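Local coordinates for capsular polysaccharide export system protein KpsC (Thermosulfurimonas dismutans, PDB 6MGD) that probably transfers beta-linked Kdo through a 2,7 linkage while building the conserved glycolipid that carries Gram-negative bacterial capsules, at residues Arg113-Ile127 / Ile282-Leu296. Residues are numbered along the deposited sequence; the frame is centred on the assembly and turned at random.
Sequences RKFDNVILERAQRVI and IKLSLQELVAGALLL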
loop_
_atom_site.group_PDB
_atom_site.type_symbol
_atom_site.label_atom_id
_atom_site.label_comp_id
_atom_site.label_asym_id
_atom_site.label_seq_id
_atom_site.Cartn_x
_atom_site.Cartn_y
_atom_site.Cartn_z
ATOM N N ARG A 113 -14.098 -12.139 -4.617
ATOM C CA ARG A 113 -13.940 -12.802 -3.323
ATOM C C ARG A 113 -14.148 -14.313 -3.365
ATOM O O ARG A 113 -14.691 -14.895 -2.421
ATOM C CB ARG A 113 -14.878 -12.167 -2.284
ATOM C CG ARG A 113 -16.367 -12.240 -2.604
ATOM C CD ARG A 113 -17.176 -11.279 -1.751
ATOM N NE ARG A 113 -16.950 -11.477 -0.323
ATOM C CZ ARG A 113 -17.797 -11.092 0.625
ATOM N NH1 ARG A 113 -18.936 -10.497 0.297
ATOM N NH2 ARG A 113 -17.511 -11.309 1.902
ATOM N N LYS A 114 -13.711 -14.963 -4.441
ATOM C CA LYS A 114 -13.720 -16.424 -4.491
ATOM C C LYS A 114 -12.561 -16.921 -3.637
ATOM O O LYS A 114 -11.469 -17.193 -4.133
ATOM C CB LYS A 114 -13.624 -16.928 -5.927
ATOM C CG LYS A 114 -13.544 -15.828 -6.976
ATOM C CD LYS A 114 -14.156 -16.254 -8.309
ATOM C CE LYS A 114 -13.444 -17.457 -8.911
ATOM N NZ LYS A 114 -14.092 -18.750 -8.546
ATOM N N PHE A 115 -12.800 -17.027 -2.330
ATOM C CA PHE A 115 -11.778 -17.427 -1.363
ATOM C C PHE A 115 -12.199 -18.753 -0.738
ATOM O O PHE A 115 -13.058 -18.784 0.149
ATOM C CB PHE A 115 -11.582 -16.352 -0.297
ATOM C CG PHE A 115 -11.087 -15.038 -0.841
ATOM C CD1 PHE A 115 -10.266 -14.996 -1.957
ATOM C CD2 PHE A 115 -11.445 -13.846 -0.234
ATOM C CE1 PHE A 115 -9.812 -13.787 -2.456
ATOM C CE2 PHE A 115 -10.996 -12.637 -0.727
ATOM C CZ PHE A 115 -10.178 -12.606 -1.840
ATOM N N ASP A 116 -11.589 -19.846 -1.191
ATOM C CA ASP A 116 -11.920 -21.158 -0.658
ATOM C C ASP A 116 -11.371 -21.302 0.762
ATOM O O ASP A 116 -10.675 -20.427 1.285
ATOM C CB ASP A 116 -11.385 -22.255 -1.576
ATOM C CG ASP A 116 -9.873 -22.315 -1.593
ATOM O OD1 ASP A 116 -9.230 -21.245 -1.536
ATOM O OD2 ASP A 116 -9.326 -23.435 -1.660
ATOM N N ASN A 117 -11.691 -22.434 1.392
ATOM C CA ASN A 117 -11.327 -22.632 2.791
ATOM C C ASN A 117 -9.818 -22.699 2.988
ATOM O O ASN A 117 -9.322 -22.348 4.065
ATOM C CB ASN A 117 -11.982 -23.903 3.328
ATOM C CG ASN A 117 -11.604 -25.131 2.527
ATOM O OD1 ASN A 117 -11.317 -25.040 1.333
ATOM N ND2 ASN A 117 -11.601 -26.288 3.178
ATOM N N VAL A 118 -9.071 -23.138 1.972
ATOM C CA VAL A 118 -7.633 -23.336 2.138
ATOM C C VAL A 118 -6.911 -21.997 2.237
ATOM O O VAL A 118 -6.044 -21.806 3.098
ATOM C CB VAL A 118 -7.075 -24.198 0.992
ATOM C CG1 VAL A 118 -5.556 -24.260 1.060
ATOM C CG2 VAL A 118 -7.670 -25.597 1.048
ATOM N N ILE A 119 -7.253 -21.050 1.359
ATOM C CA ILE A 119 -6.576 -19.758 1.372
ATOM C C ILE A 119 -6.936 -18.949 2.614
ATOM O O ILE A 119 -6.152 -18.094 3.042
ATOM C CB ILE A 119 -6.887 -18.969 0.084
ATOM C CG1 ILE A 119 -5.919 -17.794 -0.071
ATOM C CG2 ILE A 119 -8.327 -18.475 0.081
ATOM C CD1 ILE A 119 -6.050 -17.064 -1.384
ATOM N N LEU A 120 -8.100 -19.204 3.216
ATOM C CA LEU A 120 -8.432 -18.538 4.470
ATOM C C LEU A 120 -7.550 -19.026 5.611
ATOM O O LEU A 120 -7.264 -18.260 6.540
ATOM C CB LEU A 120 -9.906 -18.750 4.808
ATOM C CG LEU A 120 -10.907 -18.048 3.890
ATOM C CD1 LEU A 120 -12.333 -18.341 4.327
ATOM C CD2 LEU A 120 -10.642 -16.549 3.862
ATOM N N GLU A 121 -7.114 -20.288 5.563
ATOM C CA GLU A 121 -6.189 -20.790 6.573
ATOM C C GLU A 121 -4.857 -20.056 6.502
ATOM O O GLU A 121 -4.339 -19.588 7.523
ATOM C CB GLU A 121 -5.974 -22.295 6.400
ATOM C CG GLU A 121 -7.244 -23.119 6.273
ATOM C CD GLU A 121 -8.160 -22.991 7.473
ATOM O OE1 GLU A 121 -9.392 -23.096 7.292
ATOM O OE2 GLU A 121 -7.652 -22.784 8.596
ATOM N N ARG A 122 -4.285 -19.951 5.300
ATOM C CA ARG A 122 -3.014 -19.254 5.138
ATOM C C ARG A 122 -3.116 -17.807 5.599
ATOM O O ARG A 122 -2.207 -17.294 6.260
ATOM C CB ARG A 122 -2.564 -19.313 3.680
ATOM C CG ARG A 122 -2.348 -20.709 3.134
ATOM C CD ARG A 122 -2.120 -20.636 1.639
ATOM N NE ARG A 122 -1.228 -19.529 1.298
ATOM C CZ ARG A 122 -1.126 -18.998 0.085
ATOM N NH1 ARG A 122 -1.867 -19.467 -0.909
ATOM N NH2 ARG A 122 -0.288 -17.994 -0.132
ATOM N N ALA A 123 -4.218 -17.133 5.256
ATOM C CA ALA A 123 -4.404 -15.750 5.682
ATOM C C ALA A 123 -4.380 -15.633 7.199
ATOM O O ALA A 123 -3.799 -14.691 7.748
ATOM C CB ALA A 123 -5.713 -15.197 5.120
ATOM N N GLN A 124 -5.002 -16.587 7.896
ATOM C CA GLN A 124 -4.959 -16.567 9.353
ATOM C C GLN A 124 -3.559 -16.865 9.874
ATOM O O GLN A 124 -3.148 -16.308 10.899
ATOM C CB GLN A 124 -5.969 -17.559 9.927
ATOM C CG GLN A 124 -6.133 -17.451 11.432
ATOM C CD GLN A 124 -6.416 -16.028 11.881
ATOM O OE1 GLN A 124 -7.274 -15.345 11.320
ATOM N NE2 GLN A 124 -5.687 -15.571 12.893
ATOM N N ARG A 125 -2.813 -17.732 9.183
ATOM C CA ARG A 125 -1.431 -17.992 9.570
ATOM C C ARG A 125 -0.554 -16.765 9.341
ATOM O O ARG A 125 0.330 -16.467 10.153
ATOM C CB ARG A 125 -0.886 -19.195 8.797
ATOM C CG ARG A 125 -1.666 -20.492 9.006
ATOM C CD ARG A 125 -1.083 -21.346 10.121
ATOM N NE ARG A 125 -1.096 -20.666 11.414
ATOM C CZ ARG A 125 -2.123 -20.679 12.257
ATOM N NH1 ARG A 125 -2.043 -20.034 13.412
ATOM N NH2 ARG A 125 -3.231 -21.337 11.946
ATOM N N VAL A 126 -0.785 -16.042 8.241
ATOM C CA VAL A 126 0.015 -14.855 7.949
ATOM C C VAL A 126 -0.265 -13.756 8.966
ATOM O O VAL A 126 0.645 -13.029 9.382
ATOM C CB VAL A 126 -0.245 -14.380 6.507
ATOM C CG1 VAL A 126 0.433 -13.041 6.250
ATOM C CG2 VAL A 126 0.246 -15.420 5.512
ATOM N N ILE A 127 -1.526 -13.619 9.384
ATOM C CA ILE A 127 -1.870 -12.631 10.403
ATOM C C ILE A 127 -1.154 -12.950 11.709
ATOM O O ILE A 127 -0.535 -12.078 12.329
ATOM C CB ILE A 127 -3.397 -12.565 10.592
ATOM C CG1 ILE A 127 -4.058 -11.943 9.360
ATOM C CG2 ILE A 127 -3.752 -11.782 11.845
ATOM C CD1 ILE A 127 -5.570 -12.007 9.377
ATOM N N ILE A 282 -18.866 -3.787 -0.367
ATOM C CA ILE A 282 -18.702 -5.105 0.235
ATOM C C ILE A 282 -18.131 -4.969 1.639
ATOM O O ILE A 282 -17.249 -4.139 1.896
ATOM C CB ILE A 282 -17.802 -5.981 -0.656
ATOM C CG1 ILE A 282 -18.260 -5.895 -2.116
ATOM C CG2 ILE A 282 -17.811 -7.426 -0.180
ATOM C CD1 ILE A 282 -19.700 -6.327 -2.341
ATOM N N LYS A 283 -18.647 -5.782 2.557
ATOM C CA LYS A 283 -18.120 -5.894 3.912
ATOM C C LYS A 283 -17.248 -7.143 3.987
ATOM O O LYS A 283 -17.734 -8.256 3.761
ATOM C CB LYS A 283 -19.254 -5.957 4.936
ATOM C CG LYS A 283 -18.803 -6.204 6.368
ATOM C CD LYS A 283 -18.040 -5.015 6.914
ATOM C CE LYS A 283 -17.580 -5.251 8.345
ATOM N NZ LYS A 283 -16.651 -6.411 8.451
ATOM N N LEU A 284 -15.966 -6.958 4.292
ATOM C CA LEU A 284 -14.999 -8.045 4.309
ATOM C C LEU A 284 -14.525 -8.333 5.728
ATOM O O LEU A 284 -14.657 -7.506 6.635
ATOM C CB LEU A 284 -13.791 -7.719 3.424
ATOM C CG LEU A 284 -13.997 -7.662 1.909
ATOM C CD1 LEU A 284 -12.696 -7.286 1.220
ATOM C CD2 LEU A 284 -14.516 -8.989 1.386
ATOM N N SER A 285 -13.971 -9.526 5.907
ATOM C CA SER A 285 -13.280 -9.886 7.134
ATOM C C SER A 285 -11.782 -9.670 6.954
ATOM O O SER A 285 -11.278 -9.534 5.837
ATOM C CB SER A 285 -13.571 -11.338 7.523
ATOM O OG SER A 285 -12.865 -12.241 6.691
ATOM N N LEU A 286 -11.066 -9.633 8.081
ATOM C CA LEU A 286 -9.625 -9.406 8.022
ATOM C C LEU A 286 -8.918 -10.489 7.217
ATOM O O LEU A 286 -7.918 -10.209 6.546
ATOM C CB LEU A 286 -9.047 -9.327 9.436
ATOM C CG LEU A 286 -7.575 -8.922 9.540
ATOM C CD1 LEU A 286 -7.358 -7.539 8.950
ATOM C CD2 LEU A 286 -7.091 -8.975 10.982
ATOM N N GLN A 287 -9.426 -11.724 7.257
ATOM C CA GLN A 287 -8.815 -12.799 6.481
ATOM C C GLN A 287 -9.045 -12.606 4.988
ATOM O O GLN A 287 -8.143 -12.855 4.180
ATOM C CB GLN A 287 -9.360 -14.150 6.940
ATOM C CG GLN A 287 -9.025 -14.490 8.381
ATOM C CD GLN A 287 -9.818 -15.672 8.893
ATOM O OE1 GLN A 287 -10.453 -16.391 8.121
ATOM N NE2 GLN A 287 -9.793 -15.877 10.205
ATOM N N GLU A 288 -10.248 -12.171 4.600
ATOM C CA GLU A 288 -10.505 -11.887 3.193
ATOM C C GLU A 288 -9.589 -10.781 2.685
ATOM O O GLU A 288 -9.034 -10.881 1.584
ATOM C CB GLU A 288 -11.974 -11.509 2.989
ATOM C CG GLU A 288 -12.963 -12.553 3.492
ATOM C CD GLU A 288 -14.409 -12.154 3.258
ATOM O OE1 GLU A 288 -14.911 -12.359 2.132
ATOM O OE2 GLU A 288 -15.041 -11.627 4.197
ATOM N N LEU A 289 -9.408 -9.726 3.484
ATOM C CA LEU A 289 -8.508 -8.641 3.104
ATOM C C LEU A 289 -7.079 -9.150 2.946
ATOM O O LEU A 289 -6.415 -8.873 1.941
ATOM C CB LEU A 289 -8.568 -7.527 4.151
ATOM C CG LEU A 289 -8.411 -6.060 3.728
ATOM C CD1 LEU A 289 -7.783 -5.241 4.854
ATOM C CD2 LEU A 289 -7.623 -5.895 2.434
ATOM N N VAL A 290 -6.593 -9.904 3.935
ATOM C CA VAL A 290 -5.218 -10.391 3.902
ATOM C C VAL A 290 -5.019 -11.373 2.754
ATOM O O VAL A 290 -4.033 -11.286 2.011
ATOM C CB VAL A 290 -4.849 -11.013 5.262
ATOM C CG1 VAL A 290 -3.559 -11.819 5.156
ATOM C CG2 VAL A 290 -4.716 -9.920 6.314
ATOM N N ALA A 291 -5.952 -12.314 2.581
ATOM C CA ALA A 291 -5.837 -13.280 1.493
ATOM C C ALA A 291 -5.784 -12.594 0.135
ATOM O O ALA A 291 -5.114 -13.082 -0.781
ATOM C CB ALA A 291 -6.998 -14.271 1.540
ATOM N N GLY A 292 -6.476 -11.466 -0.015
ATOM C CA GLY A 292 -6.471 -10.743 -1.270
ATOM C C GLY A 292 -5.278 -9.823 -1.429
ATOM O O GLY A 292 -4.597 -9.854 -2.458
ATOM N N ALA A 293 -5.004 -9.010 -0.408
ATOM C CA ALA A 293 -3.959 -7.997 -0.517
ATOM C C ALA A 293 -2.561 -8.597 -0.413
ATOM O O ALA A 293 -1.638 -8.138 -1.096
ATOM C CB ALA A 293 -4.154 -6.926 0.556
ATOM N N LEU A 294 -2.380 -9.612 0.433
ATOM C CA LEU A 294 -1.057 -10.161 0.705
ATOM C C LEU A 294 -0.757 -11.454 -0.039
ATOM O O LEU A 294 0.398 -11.681 -0.415
ATOM C CB LEU A 294 -0.882 -10.410 2.207
ATOM C CG LEU A 294 -0.657 -9.170 3.070
ATOM C CD1 LEU A 294 -0.470 -9.551 4.528
ATOM C CD2 LEU A 294 0.543 -8.395 2.559
ATOM N N LEU A 295 -1.754 -12.306 -0.266
ATOM C CA LEU A 295 -1.515 -13.640 -0.808
ATOM C C LEU A 295 -1.677 -13.722 -2.323
ATOM O O LEU A 295 -0.848 -14.347 -2.991
ATOM C CB LEU A 295 -2.446 -14.656 -0.134
ATOM C CG LEU A 295 -1.946 -15.325 1.154
ATOM C CD1 LEU A 295 -1.472 -14.309 2.188
ATOM C CD2 LEU A 295 -3.026 -16.219 1.746
ATOM N N LEU A 296 -2.719 -13.109 -2.885
ATOM C CA LEU A 296 -3.000 -13.207 -4.315
ATOM C C LEU A 296 -2.491 -12.016 -5.116
ATOM O O LEU A 296 -1.976 -12.197 -6.223
ATOM C CB LEU A 296 -4.507 -13.358 -4.546
ATOM C CG LEU A 296 -5.161 -14.658 -4.079
ATOM C CD1 LEU A 296 -6.675 -14.541 -4.140
ATOM C CD2 LEU A 296 -4.683 -15.823 -4.925
HETATM O O HOH W 1 -19.958 -7.955 2.187
HETATM O O HOH W 2 1.203 -16.324 -1.533
#
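Ala123 meets Ala291 where helix 117-127 crosses helix 286-296 almost at a right angle (89°); their CB atoms lie 3.9 Å apart, and such small side chains let the axes close to 8.5 Å. Around them the packing is largely apolar, with two knobs in holes. Leu295 sits among Ile119, Arg122, Ala123 and Val126, its CD2 over one face of the Arg122 guanidinium, whose NE forms a salt bridge with Glu312. Ile119, with CG1 anti to the backbone N (chi1 -166°), runs past Leu295 and brings CD1 to Leu296 CG at 3.7 Å. The Phe115 ring lies beside Leu296 CD1, Gly292 CA and Glu288 O, while Ile127 packs CG1 on Val290 and CD1 on Leu286. Gln287 sits among Leu120, Ala123, Gln124 and Ile127, its NE2 giving a weak, bent bond to Gln124 OE1 (2.8 Å).

Arg113, in the turn before helix 117-127, pairs with Glu288 in the first turn of helix 286-296: NH2 reaches OE1 at 2.8 Å in the guanidinium plane, on the syn lone pair, and Ile282 CG2 and Leu284 CD2 cover one guanidinium face. N-cap Ser285 OG accepts weakly from Glu288 N, and Glu288 OE2 accepts from Ser285 N, so one carboxylate closes this capping box and holds the arginine. Within this GT-B-type protein, the chemistry implies an apolar helix crossing bordered by polar links, the glutamate's charge probably balanced by Arg113.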